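Local coordinates for coat protein (Sulfolobus turreted icosahedral virus, PDB 2BBD) that builds the capsid shell as the virus's major coat protein, probably as a double jelly-roll subunit of the lineage shared with bacterial and eukaryotic viruses, at residues A[216-221]-A[297-302]; A[52-57]-A[224-229]; A[231-236]-A[244-249]; A[82-87]-A[264-269]. One frame throughout, in Å; residues are numbered along the deposited sequence.

Contact 1 of 4, residues A[216-221]-A[297-302]; sequences VYVINS and LALQNQ
Leu297 reaches between Val216 and Val218 with one methyl: its CD1 lies 4.1 Å from Val216 CG1 and 4.2 Å from Val218 CG2. That second valine methyl also meets the next leucine, Val218 CG2 to Leu299 CD2 being 4.2 Å. Val216 and Leu297 slide past each other in opposite directions, meeting through CG1 and CD1. Both leucines place CG anti to the carbonyl carbon (chi1 -64° at Leu297), which lifts their methyls across the gap between strands whose axes stay 10.6 Å apart and differ by 28° in direction. These are layers of two different sheets, with side chains as the filling. Toward Asn220 and Asn301 the two segments draw closer and the chemistry turns polar. The amides of Asn220 and Asn301 stand almost perpendicular, at 85°, and their ND2 atoms approach to 3.4 Å. Two donors cannot bond each other; Asp229 explains the pairing, its OD1 taking Asn301 ND2 and its OD2 taking Asn220 ND2. Asn220 OD1 in turn accepts from the backbone N atoms of Thr222 and Ser223, which fixes the rotation of that amide. Water 1 accepts from Ser221 N at 2.8 Å and donates to Gln302 O at 2.9 Å. The interface is therefore greasy between the strands and polar at the Asn220-Asn301 end, where two amide N-H groups share the Asp229 carboxylate and probably help offset the nearby Asp303.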
loop_
_atom_site.group_PDB
_atom_site.type_symbol
_atom_site.label_atom_id
_atom_site.label_comp_id
_atom_site.label_asym_id
_atom_site.label_seq_id
_atom_site.Cartn_x
_atom_site.Cartn_y
_atom_site.Cartn_z
ATOM N N VAL A 216 -5.298 0.302 -8.192
ATOM C CA VAL A 216 -5.273 1.443 -9.081
ATOM C C VAL A 216 -6.375 2.413 -8.721
ATOM O O VAL A 216 -7.523 2.011 -8.535
ATOM C CB VAL A 216 -5.493 1.033 -10.555
ATOM C CG1 VAL A 216 -5.443 2.282 -11.447
ATOM C CG2 VAL A 216 -4.452 -0.001 -10.979
ATOM N N TYR A 217 -6.020 3.686 -8.600
ATOM C CA TYR A 217 -7.017 4.706 -8.335
ATOM C C TYR A 217 -6.674 5.916 -9.176
ATOM O O TYR A 217 -5.512 6.158 -9.492
ATOM C CB TYR A 217 -7.128 5.064 -6.848
ATOM C CG TYR A 217 -5.868 5.560 -6.188
ATOM C CD1 TYR A 217 -4.896 4.667 -5.745
ATOM C CD2 TYR A 217 -5.676 6.918 -5.950
ATOM C CE1 TYR A 217 -3.763 5.114 -5.068
ATOM C CE2 TYR A 217 -4.539 7.381 -5.272
ATOM C CZ TYR A 217 -3.588 6.470 -4.831
ATOM O OH TYR A 217 -2.472 6.907 -4.144
ATOM N N VAL A 218 -7.705 6.657 -9.556
ATOM C CA VAL A 218 -7.545 7.809 -10.423
ATOM C C VAL A 218 -8.059 9.108 -9.805
ATOM O O VAL A 218 -9.104 9.136 -9.167
ATOM C CB VAL A 218 -8.266 7.528 -11.763
ATOM C CG1 VAL A 218 -8.026 8.641 -12.728
ATOM C CG2 VAL A 218 -7.763 6.208 -12.338
ATOM N N ILE A 219 -7.315 10.186 -10.008
ATOM C CA ILE A 219 -7.693 11.477 -9.454
ATOM C C ILE A 219 -8.127 12.471 -10.526
ATOM O O ILE A 219 -7.402 12.733 -11.492
ATOM C CB ILE A 219 -6.520 12.119 -8.669
ATOM C CG1 ILE A 219 -6.058 11.196 -7.539
ATOM C CG2 ILE A 219 -6.952 13.472 -8.115
ATOM C CD1 ILE A 219 -7.115 10.874 -6.498
ATOM N N ASN A 220 -9.315 13.029 -10.331
ATOM C CA ASN A 220 -9.892 14.025 -11.233
ATOM C C ASN A 220 -9.599 15.382 -10.571
ATOM O O ASN A 220 -9.807 15.541 -9.367
ATOM C CB ASN A 220 -11.403 13.768 -11.353
ATOM C CG ASN A 220 -12.124 14.797 -12.204
ATOM O OD1 ASN A 220 -12.249 15.963 -11.825
ATOM N ND2 ASN A 220 -12.623 14.360 -13.358
ATOM N N SER A 221 -9.113 16.346 -11.353
ATOM C CA SER A 221 -8.764 17.670 -10.821
ATOM C C SER A 221 -9.917 18.438 -10.176
ATOM O O SER A 221 -9.689 19.397 -9.444
ATOM C CB SER A 221 -8.138 18.541 -11.916
ATOM O OG SER A 221 -9.114 18.975 -12.849
ATOM N N LEU A 297 -5.581 2.082 -19.347
ATOM C CA LEU A 297 -6.869 2.530 -18.852
ATOM C C LEU A 297 -7.637 3.379 -19.859
ATOM O O LEU A 297 -7.055 4.035 -20.720
ATOM C CB LEU A 297 -6.699 3.336 -17.562
ATOM C CG LEU A 297 -6.136 2.656 -16.309
ATOM C CD1 LEU A 297 -5.976 3.715 -15.213
ATOM C CD2 LEU A 297 -7.061 1.525 -15.844
ATOM N N ALA A 298 -8.960 3.328 -19.746
ATOM C CA ALA A 298 -9.841 4.134 -20.573
ATOM C C ALA A 298 -10.433 5.090 -19.557
ATOM O O ALA A 298 -11.077 4.653 -18.600
ATOM C CB ALA A 298 -10.939 3.278 -21.199
ATOM N N LEU A 299 -10.215 6.387 -19.754
ATOM C CA LEU A 299 -10.717 7.385 -18.815
ATOM C C LEU A 299 -11.659 8.418 -19.427
ATOM O O LEU A 299 -11.427 8.896 -20.530
ATOM C CB LEU A 299 -9.539 8.124 -18.167
ATOM C CG LEU A 299 -8.463 7.292 -17.473
ATOM C CD1 LEU A 299 -7.348 8.211 -16.992
ATOM C CD2 LEU A 299 -9.066 6.527 -16.314
ATOM N N GLN A 300 -12.704 8.773 -18.676
ATOM C CA GLN A 300 -13.698 9.768 -19.097
ATOM C C GLN A 300 -13.120 11.182 -19.088
ATOM O O GLN A 300 -13.652 12.084 -19.732
ATOM C CB GLN A 300 -14.893 9.746 -18.150
ATOM C CG GLN A 300 -15.664 8.440 -18.091
ATOM C CD GLN A 300 -16.604 8.285 -19.265
ATOM O OE1 GLN A 300 -16.276 7.639 -20.266
ATOM N NE2 GLN A 300 -17.779 8.897 -19.158
ATOM N N ASN A 301 -12.044 11.378 -18.335
ATOM C CA ASN A 301 -11.388 12.685 -18.217
ATOM C C ASN A 301 -9.873 12.490 -18.112
ATOM O O ASN A 301 -9.402 11.407 -17.761
ATOM C CB ASN A 301 -11.879 13.428 -16.957
ATOM C CG ASN A 301 -13.319 13.960 -17.087
ATOM O OD1 ASN A 301 -13.607 14.773 -17.955
ATOM N ND2 ASN A 301 -14.214 13.501 -16.208
ATOM N N GLN A 302 -9.106 13.532 -18.420
ATOM C CA GLN A 302 -7.658 13.422 -18.306
ATOM C C GLN A 302 -7.362 13.506 -16.816
ATOM O O GLN A 302 -7.620 14.530 -16.182
ATOM C CB GLN A 302 -6.957 14.561 -19.043
ATOM C CG GLN A 302 -5.435 14.459 -18.979
ATOM C CD GLN A 302 -4.738 15.458 -19.882
ATOM O OE1 GLN A 302 -5.038 15.546 -21.073
ATOM N NE2 GLN A 302 -3.800 16.212 -19.323
HETATM O O HOH W 1 -9.178 15.839 -14.087
#

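Contact 2 of 4, residues A[52-57]-A[224-229]; sequences PSAPFP and GINNTD
Ala54 and Ile225 meet in a small loop-to-loop contact at the surface, where the loop between strands 49-50 and 61-68 comes up against the loop between strands 210-219 and 230-237. One methyl makes the apolar part of the contact. Ile225 CG2 lies 3.8 Å from Ala54 CB and 4.0 Å from Pro55 CD, and it also comes up against the Ala54 carbonyl, 3.5 Å from its oxygen. Ile225 keeps CG1 anti to its own backbone N (chi1 -160°), leaving CG2 to face the Ala54-Pro55 link; this peptide is cis, which brings the proline ring round beside the same methyl. Polar atoms join the loops through water 2, which donates to Ala54 O at 2.6 Å and accepts from Ile225 N at 2.7 Å. Beside it, Asn226 ND2 comes to 3.2 Å from Ser53 OG at an angle too poor for a bond. The second loop is stiffened from within: Asn227 ND2 donates to Gly224 O, in the plane of that carbonyl and only 6° out of its own amide plane, and also hydrogen-bonds to Val218 O. Its other end, OD1, accepts from Asp229 N at 2.9 Å on a lone pair. Behind the contact Pro55 leans on Thr80 and Ile225 on Ile84, both of helix 79-89. The second loop holds an inverse gamma turn centred on Asn226, its bond weak, followed by an Asx turn at Asn227, and the contact joins the two loops in what is probably a double jelly-roll capsid protein.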
loop_
_atom_site.group_PDB
_atom_site.type_symbol
_atom_site.label_atom_id
_atom_site.label_comp_id
_atom_site.label_asym_id
_atom_site.label_seq_id
_atom_site.Cartn_x
_atom_site.Cartn_y
_atom_site.Cartn_z
ATOM N N PRO A 52 -12.918 17.283 4.666
ATOM C CA PRO A 52 -12.845 16.906 3.251
ATOM C C PRO A 52 -13.317 15.501 2.907
ATOM O O PRO A 52 -13.524 14.663 3.778
ATOM C CB PRO A 52 -11.371 17.128 2.902
ATOM C CG PRO A 52 -10.677 16.931 4.188
ATOM C CD PRO A 52 -11.577 17.588 5.199
ATOM N N SER A 53 -13.497 15.259 1.617
ATOM C CA SER A 53 -13.935 13.960 1.141
ATOM C C SER A 53 -12.723 13.037 1.097
ATOM O O SER A 53 -11.620 13.425 1.479
ATOM C CB SER A 53 -14.497 14.098 -0.272
ATOM O OG SER A 53 -13.450 14.468 -1.155
ATOM N N ALA A 54 -12.944 11.813 0.631
ATOM C CA ALA A 54 -11.871 10.846 0.484
ATOM C C ALA A 54 -10.844 11.511 -0.441
ATOM O O ALA A 54 -11.204 12.331 -1.287
ATOM C CB ALA A 54 -12.420 9.578 -0.152
ATOM N N PRO A 55 -9.563 11.136 -0.335
ATOM C CA PRO A 55 -8.951 10.146 0.550
ATOM C C PRO A 55 -8.728 10.520 2.022
ATOM O O PRO A 55 -7.976 9.839 2.721
ATOM C CB PRO A 55 -7.648 9.813 -0.178
ATOM C CG PRO A 55 -7.245 11.139 -0.701
ATOM C CD PRO A 55 -8.552 11.716 -1.239
ATOM N N PHE A 56 -9.349 11.596 2.499
ATOM C CA PHE A 56 -9.221 11.922 3.916
ATOM C C PHE A 56 -9.979 10.792 4.614
ATOM O O PHE A 56 -10.984 10.299 4.096
ATOM C CB PHE A 56 -9.874 13.278 4.229
ATOM C CG PHE A 56 -10.110 13.518 5.706
ATOM C CD1 PHE A 56 -11.246 13.011 6.335
ATOM C CD2 PHE A 56 -9.177 14.208 6.478
ATOM C CE1 PHE A 56 -11.452 13.185 7.710
ATOM C CE2 PHE A 56 -9.374 14.386 7.852
ATOM C CZ PHE A 56 -10.514 13.872 8.469
ATOM N N PRO A 57 -9.531 10.369 5.805
ATOM C CA PRO A 57 -8.387 10.823 6.601
ATOM C C PRO A 57 -7.026 10.168 6.290
ATOM O O PRO A 57 -6.009 10.532 6.891
ATOM C CB PRO A 57 -8.852 10.545 8.028
ATOM C CG PRO A 57 -9.569 9.235 7.870
ATOM C CD PRO A 57 -10.350 9.402 6.563
ATOM N N GLY A 224 -11.603 15.023 -7.449
ATOM C CA GLY A 224 -10.633 14.213 -6.729
ATOM C C GLY A 224 -10.771 12.726 -7.020
ATOM O O GLY A 224 -10.926 12.317 -8.177
ATOM N N ILE A 225 -10.730 11.915 -5.968
ATOM C CA ILE A 225 -10.842 10.468 -6.117
ATOM C C ILE A 225 -12.305 10.004 -6.212
ATOM O O ILE A 225 -12.576 8.841 -6.497
ATOM C CB ILE A 225 -10.143 9.748 -4.932
ATOM C CG1 ILE A 225 -9.819 8.300 -5.305
ATOM C CG2 ILE A 225 -11.045 9.783 -3.699
ATOM C CD1 ILE A 225 -8.878 7.620 -4.313
ATOM N N ASN A 226 -13.244 10.909 -5.962
ATOM C CA ASN A 226 -14.662 10.552 -6.042
ATOM C C ASN A 226 -15.182 10.882 -7.431
ATOM O O ASN A 226 -15.897 11.859 -7.620
ATOM C CB ASN A 226 -15.469 11.311 -4.988
ATOM C CG ASN A 226 -15.036 10.968 -3.585
ATOM O OD1 ASN A 226 -15.044 9.801 -3.191
ATOM N ND2 ASN A 226 -14.637 11.979 -2.826
ATOM N N ASN A 227 -14.804 10.053 -8.396
ATOM C CA ASN A 227 -15.196 10.241 -9.785
ATOM C C ASN A 227 -15.445 8.864 -10.385
ATOM O O ASN A 227 -15.147 7.848 -9.767
ATOM C CB ASN A 227 -14.060 10.921 -10.543
ATOM C CG ASN A 227 -12.843 10.008 -10.703
ATOM O OD1 ASN A 227 -12.858 9.065 -11.501
ATOM N ND2 ASN A 227 -11.796 10.272 -9.927
ATOM N N THR A 228 -15.984 8.836 -11.597
ATOM C CA THR A 228 -16.247 7.585 -12.281
ATOM C C THR A 228 -15.636 7.675 -13.668
ATOM O O THR A 228 -16.256 7.280 -14.654
ATOM C CB THR A 228 -17.764 7.317 -12.412
ATOM O OG1 THR A 228 -18.422 8.499 -12.886
ATOM C CG2 THR A 228 -18.357 6.912 -11.071
ATOM N N ASP A 229 -14.416 8.205 -13.739
ATOM C CA ASP A 229 -13.723 8.366 -15.014
ATOM C C ASP A 229 -13.184 7.078 -15.619
ATOM O O ASP A 229 -13.155 6.931 -16.841
ATOM C CB ASP A 229 -12.570 9.366 -14.890
ATOM C CG ASP A 229 -13.050 10.785 -14.654
ATOM O OD1 ASP A 229 -14.203 11.105 -15.029
ATOM O OD2 ASP A 229 -12.271 11.588 -14.105
HETATM O O HOH W 2 -10.499 13.337 -3.629
#

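Contact 3 of 4, residues A[231-236]-A[244-249]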
loop_
_atom_site.group_PDB
_atom_site.type_symbol
_atom_site.label_atom_id
_atom_site.label_comp_id
_atom_site.label_asym_id
_atom_site.label_seq_id
_atom_site.Cartn_x
_atom_site.Cartn_y
_atom_site.Cartn_z
ATOM N N THR A 231 -13.211 3.521 -17.143
ATOM C CA THR A 231 -14.242 2.657 -17.716
ATOM C C THR A 231 -13.738 1.271 -18.102
ATOM O O THR A 231 -14.499 0.302 -18.096
ATOM C CB THR A 231 -14.872 3.318 -18.954
ATOM O OG1 THR A 231 -13.849 3.610 -19.915
ATOM C CG2 THR A 231 -15.561 4.606 -18.560
ATOM N N GLU A 232 -12.450 1.172 -18.417
ATOM C CA GLU A 232 -11.867 -0.099 -18.826
ATOM C C GLU A 232 -10.413 -0.232 -18.379
ATOM O O GLU A 232 -9.664 0.748 -18.383
ATOM C CB GLU A 232 -11.931 -0.221 -20.352
ATOM C CG GLU A 232 -11.536 -1.580 -20.913
ATOM C CD GLU A 232 -12.724 -2.524 -21.052
ATOM O OE1 GLU A 232 -13.866 -2.030 -21.200
ATOM O OE2 GLU A 232 -12.517 -3.759 -21.033
ATOM N N TYR A 233 -10.028 -1.454 -18.010
ATOM C CA TYR A 233 -8.666 -1.761 -17.577
ATOM C C TYR A 233 -8.132 -2.866 -18.476
ATOM O O TYR A 233 -8.841 -3.818 -18.796
ATOM C CB TYR A 233 -8.637 -2.249 -16.124
ATOM C CG TYR A 233 -7.283 -2.781 -15.697
ATOM C CD1 TYR A 233 -6.329 -1.942 -15.121
ATOM C CD2 TYR A 233 -6.948 -4.126 -15.891
ATOM C CE1 TYR A 233 -5.075 -2.427 -14.745
ATOM C CE2 TYR A 233 -5.691 -4.620 -15.518
ATOM C CZ TYR A 233 -4.767 -3.765 -14.947
ATOM O OH TYR A 233 -3.534 -4.243 -14.574
ATOM N N GLU A 234 -6.868 -2.753 -18.855
ATOM C CA GLU A 234 -6.268 -3.730 -19.742
ATOM C C GLU A 234 -4.820 -4.048 -19.365
ATOM O O GLU A 234 -4.010 -3.137 -19.181
ATOM C CB GLU A 234 -6.324 -3.178 -21.167
ATOM C CG GLU A 234 -6.017 -4.157 -22.277
ATOM C CD GLU A 234 -6.040 -3.480 -23.644
ATOM O OE1 GLU A 234 -6.854 -2.551 -23.835
ATOM O OE2 GLU A 234 -5.252 -3.880 -24.524
ATOM N N LEU A 235 -4.516 -5.337 -19.228
ATOM C CA LEU A 235 -3.160 -5.792 -18.927
ATOM C C LEU A 235 -2.738 -6.511 -20.201
ATOM O O LEU A 235 -3.292 -7.560 -20.550
ATOM C CB LEU A 235 -3.139 -6.766 -17.746
ATOM C CG LEU A 235 -1.713 -7.170 -17.353
ATOM C CD1 LEU A 235 -0.965 -5.941 -16.824
ATOM C CD2 LEU A 235 -1.741 -8.285 -16.303
ATOM N N LYS A 236 -1.756 -5.949 -20.894
ATOM C CA LYS A 236 -1.330 -6.515 -22.164
ATOM C C LYS A 236 0.156 -6.832 -22.303
ATOM O O LYS A 236 1.015 -6.069 -21.854
ATOM C CB LYS A 236 -1.757 -5.551 -23.280
ATOM C CG LYS A 236 -1.407 -5.964 -24.697
ATOM C CD LYS A 236 -1.779 -4.834 -25.655
ATOM C CE LYS A 236 -1.515 -5.193 -27.109
ATOM N NZ LYS A 236 -1.864 -4.051 -28.022
ATOM N N ASP A 244 -3.503 -9.573 -24.948
ATOM C CA ASP A 244 -4.177 -9.111 -23.740
ATOM C C ASP A 244 -4.254 -10.272 -22.769
ATOM O O ASP A 244 -4.509 -11.400 -23.177
ATOM C CB ASP A 244 -5.608 -8.657 -24.050
ATOM C CG ASP A 244 -5.686 -7.224 -24.551
ATOM O OD1 ASP A 244 -6.779 -6.818 -25.009
ATOM O OD2 ASP A 244 -4.672 -6.497 -24.478
ATOM N N LYS A 245 -4.026 -9.998 -21.491
ATOM C CA LYS A 245 -4.121 -11.020 -20.455
ATOM C C LYS A 245 -5.321 -10.641 -19.595
ATOM O O LYS A 245 -5.935 -11.479 -18.928
ATOM C CB LYS A 245 -2.849 -11.052 -19.608
ATOM C CG LYS A 245 -1.653 -11.664 -20.319
ATOM C CD LYS A 245 -1.925 -13.116 -20.715
ATOM C CE LYS A 245 -2.226 -13.984 -19.501
ATOM N NZ LYS A 245 -2.376 -15.427 -19.848
ATOM N N ILE A 246 -5.643 -9.353 -19.620
ATOM C CA ILE A 246 -6.779 -8.831 -18.884
ATOM C C ILE A 246 -7.380 -7.678 -19.676
ATOM O O ILE A 246 -6.672 -6.770 -20.114
ATOM C CB ILE A 246 -6.384 -8.303 -17.489
ATOM C CG1 ILE A 246 -5.562 -9.347 -16.733
ATOM C CG2 ILE A 246 -7.648 -7.974 -16.698
ATOM C CD1 ILE A 246 -5.126 -8.901 -15.346
ATOM N N LYS A 247 -8.691 -7.741 -19.870
ATOM C CA LYS A 247 -9.441 -6.720 -20.593
ATOM C C LYS A 247 -10.807 -6.745 -19.922
ATOM O O LYS A 247 -11.622 -7.636 -20.179
ATOM C CB LYS A 247 -9.571 -7.093 -22.067
ATOM C CG LYS A 247 -10.247 -6.033 -22.910
ATOM C CD LYS A 247 -9.348 -4.828 -23.109
ATOM C CE LYS A 247 -10.046 -3.782 -23.956
ATOM N NZ LYS A 247 -10.536 -4.359 -25.239
ATOM N N VAL A 248 -11.050 -5.774 -19.051
ATOM C CA VAL A 248 -12.296 -5.741 -18.301
ATOM C C VAL A 248 -12.793 -4.324 -18.105
ATOM O O VAL A 248 -12.028 -3.369 -18.219
ATOM C CB VAL A 248 -12.085 -6.403 -16.900
ATOM C CG1 VAL A 248 -13.321 -6.250 -16.034
ATOM C CG2 VAL A 248 -11.738 -7.869 -17.070
ATOM N N SER A 249 -14.083 -4.190 -17.818
ATOM C CA SER A 249 -14.662 -2.878 -17.571
ATOM C C SER A 249 -14.381 -2.584 -16.104
ATOM O O SER A 249 -14.188 -3.497 -15.306
ATOM C CB SER A 249 -16.174 -2.901 -17.802
ATOM O OG SER A 249 -16.794 -3.790 -16.886
#
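Thr231 opens the pairing with its carbonyl, whose O receives a CA-H...O contact from Ser249 CA. Glu232 bends at chi2 (91°) and folds its carboxylate over the Val248 carbonyl, close enough that its exact place is doubtful. Tyr233 pairs with Val248 through two nearly straight bonds, Tyr233 N to Val248 O at 2.8 Å and Val248 N to Tyr233 O at 3.0 Å. On the other face of the sheet from Glu232, Ile246 CG2 sits at the ring edge, 4.0 Å from Tyr233 CD2; the hydroxyl goes on to Gln214. Glu234, extended, sends OE2 to 2.7 Å from Asp244 OD2, so that one of the two acids probably holds a proton, while the Lys247 chain runs past the same carboxylate. Leu235 packs its CD2 on Ile246 CD1 at 3.6 Å, and its N bonds to Ile246 O. Its own O is gripped twice, by Lys245 N at 2.7 Å and by Ile246 N at 3.1 Å. Lys236 lays its CB and CG along Asp244 OD2. Two residues facing one define a classic beta bulge, here in the antiparallel hairpin at the edge of its sheet, probably part of a jelly roll, with Ser249 as N-cap of the helix that follows.

Contact 4 of 4, residues A[82-87]-A[264-269]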
loop_
_atom_site.group_PDB
_atom_site.type_symbol
_atom_site.label_atom_id
_atom_site.label_comp_id
_atom_site.label_asym_id
_atom_site.label_seq_id
_atom_site.Cartn_x
_atom_site.Cartn_y
_atom_site.Cartn_z
ATOM N N LEU A 82 -1.984 3.163 0.631
ATOM C CA LEU A 82 -1.943 2.083 1.607
ATOM C C LEU A 82 -3.271 2.025 2.363
ATOM O O LEU A 82 -3.733 0.936 2.737
ATOM C CB LEU A 82 -0.783 2.288 2.590
ATOM C CG LEU A 82 -0.526 1.158 3.601
ATOM C CD1 LEU A 82 -0.292 -0.164 2.854
ATOM C CD2 LEU A 82 0.693 1.508 4.470
ATOM N N GLY A 83 -3.868 3.201 2.577
ATOM C CA GLY A 83 -5.142 3.301 3.278
ATOM C C GLY A 83 -6.262 2.660 2.469
ATOM O O GLY A 83 -7.117 1.955 3.005
ATOM N N ILE A 84 -6.262 2.905 1.166
ATOM C CA ILE A 84 -7.278 2.310 0.315
ATOM C C ILE A 84 -7.052 0.791 0.291
ATOM O O ILE A 84 -8.008 0.015 0.283
ATOM C CB ILE A 84 -7.232 2.928 -1.109
ATOM C CG1 ILE A 84 -7.683 4.391 -1.035
ATOM C CG2 ILE A 84 -8.147 2.157 -2.065
ATOM C CD1 ILE A 84 -7.396 5.204 -2.281
ATOM N N LEU A 85 -5.792 0.364 0.316
ATOM C CA LEU A 85 -5.504 -1.064 0.331
ATOM C C LEU A 85 -6.059 -1.653 1.633
ATOM O O LEU A 85 -6.604 -2.757 1.643
ATOM C CB LEU A 85 -3.992 -1.325 0.241
ATOM C CG LEU A 85 -3.583 -2.805 0.156
ATOM C CD1 LEU A 85 -4.121 -3.409 -1.137
ATOM C CD2 LEU A 85 -2.062 -2.938 0.204
HETATM N N MSE A 86 -5.935 -0.912 2.731
HETATM C CA MSE A 86 -6.452 -1.389 4.012
HETATM C C MSE A 86 -7.975 -1.539 3.942
HETATM O O MSE A 86 -8.548 -2.506 4.437
HETATM C CB MSE A 86 -6.090 -0.413 5.138
HETATM C CG MSE A 86 -4.606 -0.288 5.416
HETATM SE SE MSE A 86 -3.802 -2.007 5.845
HETATM C CE MSE A 86 -2.764 -2.240 4.224
ATOM N N TYR A 87 -8.623 -0.558 3.332
ATOM C CA TYR A 87 -10.071 -0.568 3.189
ATOM C C TYR A 87 -10.525 -1.880 2.548
ATOM O O TYR A 87 -11.408 -2.557 3.059
ATOM C CB TYR A 87 -10.505 0.618 2.320
ATOM C CG TYR A 87 -11.947 0.585 1.871
ATOM C CD1 TYR A 87 -12.964 1.134 2.656
ATOM C CD2 TYR A 87 -12.293 0.024 0.640
ATOM C CE1 TYR A 87 -14.294 1.132 2.214
ATOM C CE2 TYR A 87 -13.612 0.007 0.195
ATOM C CZ TYR A 87 -14.602 0.563 0.976
ATOM O OH TYR A 87 -15.886 0.559 0.504
ATOM N N ALA A 264 -18.033 -2.956 -0.880
ATOM C CA ALA A 264 -18.266 -2.113 -2.040
ATOM C C ALA A 264 -16.978 -1.336 -2.326
ATOM O O ALA A 264 -16.091 -1.263 -1.473
ATOM C CB ALA A 264 -19.417 -1.151 -1.760
ATOM N N PRO A 265 -16.864 -0.740 -3.526
ATOM C CA PRO A 265 -15.681 0.034 -3.932
ATOM C C PRO A 265 -15.396 1.227 -3.021
ATOM O O PRO A 265 -16.319 1.871 -2.529
ATOM C CB PRO A 265 -16.030 0.501 -5.350
ATOM C CG PRO A 265 -17.046 -0.503 -5.818
ATOM C CD PRO A 265 -17.886 -0.722 -4.587
ATOM N N TYR A 266 -14.116 1.519 -2.812
ATOM C CA TYR A 266 -13.717 2.660 -1.991
ATOM C C TYR A 266 -14.314 3.918 -2.633
ATOM O O TYR A 266 -14.736 4.851 -1.949
ATOM C CB TYR A 266 -12.192 2.752 -1.941
ATOM C CG TYR A 266 -11.700 3.925 -1.154
ATOM C CD1 TYR A 266 -11.724 3.918 0.244
ATOM C CD2 TYR A 266 -11.231 5.066 -1.805
ATOM C CE1 TYR A 266 -11.289 5.024 0.968
ATOM C CE2 TYR A 266 -10.796 6.170 -1.089
ATOM C CZ TYR A 266 -10.825 6.142 0.295
ATOM O OH TYR A 266 -10.379 7.242 0.986
ATOM N N SER A 267 -14.330 3.937 -3.962
ATOM C CA SER A 267 -14.937 5.021 -4.724
ATOM C C SER A 267 -15.111 4.497 -6.139
ATOM O O SER A 267 -14.707 3.373 -6.443
ATOM C CB SER A 267 -14.072 6.286 -4.741
ATOM O OG SER A 267 -12.953 6.137 -5.597
ATOM N N GLY A 268 -15.712 5.299 -7.005
ATOM C CA GLY A 268 -15.891 4.855 -8.371
ATOM C C GLY A 268 -14.590 4.885 -9.150
ATOM O O GLY A 268 -14.555 4.456 -10.295
ATOM N N ALA A 269 -13.508 5.368 -8.544
ATOM C CA ALA A 269 -12.241 5.450 -9.273
ATOM C C ALA A 269 -11.121 4.573 -8.745
ATOM O O ALA A 269 -9.951 4.798 -9.067
ATOM C CB ALA A 269 -11.773 6.908 -9.336
#
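Ala264 receives the tip of Tyr87: its carbonyl O takes the proton of Tyr87 OH at 2.7 Å. The hydroxyl comes in from above the carbonyl plane, 53° out of it, so the bond is short but does not use a lone-pair direction. Pro265 points its CB away from helix 79-89 and its side chain touches Gln254 of helix 250-261, although its carbonyl O still passes 3.3 Å from Tyr87 OH. Tyr266 carries most of the contact. Its ring sets an edge on the face of Tyr87 in a T-shaped stack, with centroids 5.2 Å apart and planes at 78°; the atom that leads is CD1, 3.7 Å from Tyr87 CG. Ile84, one helical turn before Tyr87, covers a face of the same Tyr266 ring: its CG1 stands 3.7 Å from the ring centroid, close to the normal, a CH-pi contact, and Ile84 CD1 lies over Tyr266 CE2. With CG anti to the backbone N (chi1 178°), Tyr266 reaches the helix, where Ile84 covers a face and Tyr87 meets an edge of its ring, while its backbone N is held by Tyr88 OH. Ser267 then closes an ST turn, its OG accepting from Ala269 N at 3.1 Å, and Ala269 joins the backbone of Val218. An MPD molecule, probably from the crystallisation liquor, bonds to Tyr266 O. The loop thus runs between three elements: helix 79-89, which supplies Ile84 and Tyr87, helix 250-261, touching Ala264 and Pro265 through Gln258 and Gln254, and strand 210-219 at its far end, just before strand 270-284 begins.

How the contacts relate
Contacts 1, 2 and 4 form one continuous patch, with centres 10 to 15 Å apart. Ile225 of contact 2 packs on contact 1, its CB 3.6 Å from Ile219 CD1, and reaches contact 4 through its O, 2.9 Å from Ser267 OG. The Tyr266 OH of contact 4 lies 3.3 Å from Ala54 CB, and Ala269 O meets Val218 N at 3.0 Å. Contact 3 lies in the same sheet as strand 293-299 of contact 1, and Ala298 O is 2.8 Å from Thr231 N. It stays apart from contact 4, with nearest atoms about 7 Å away. Bound MPD, probably from the crystallisation liquor, comes to about 4 Å from the side chain of Pro55 and about 3 Å from that of Tyr87.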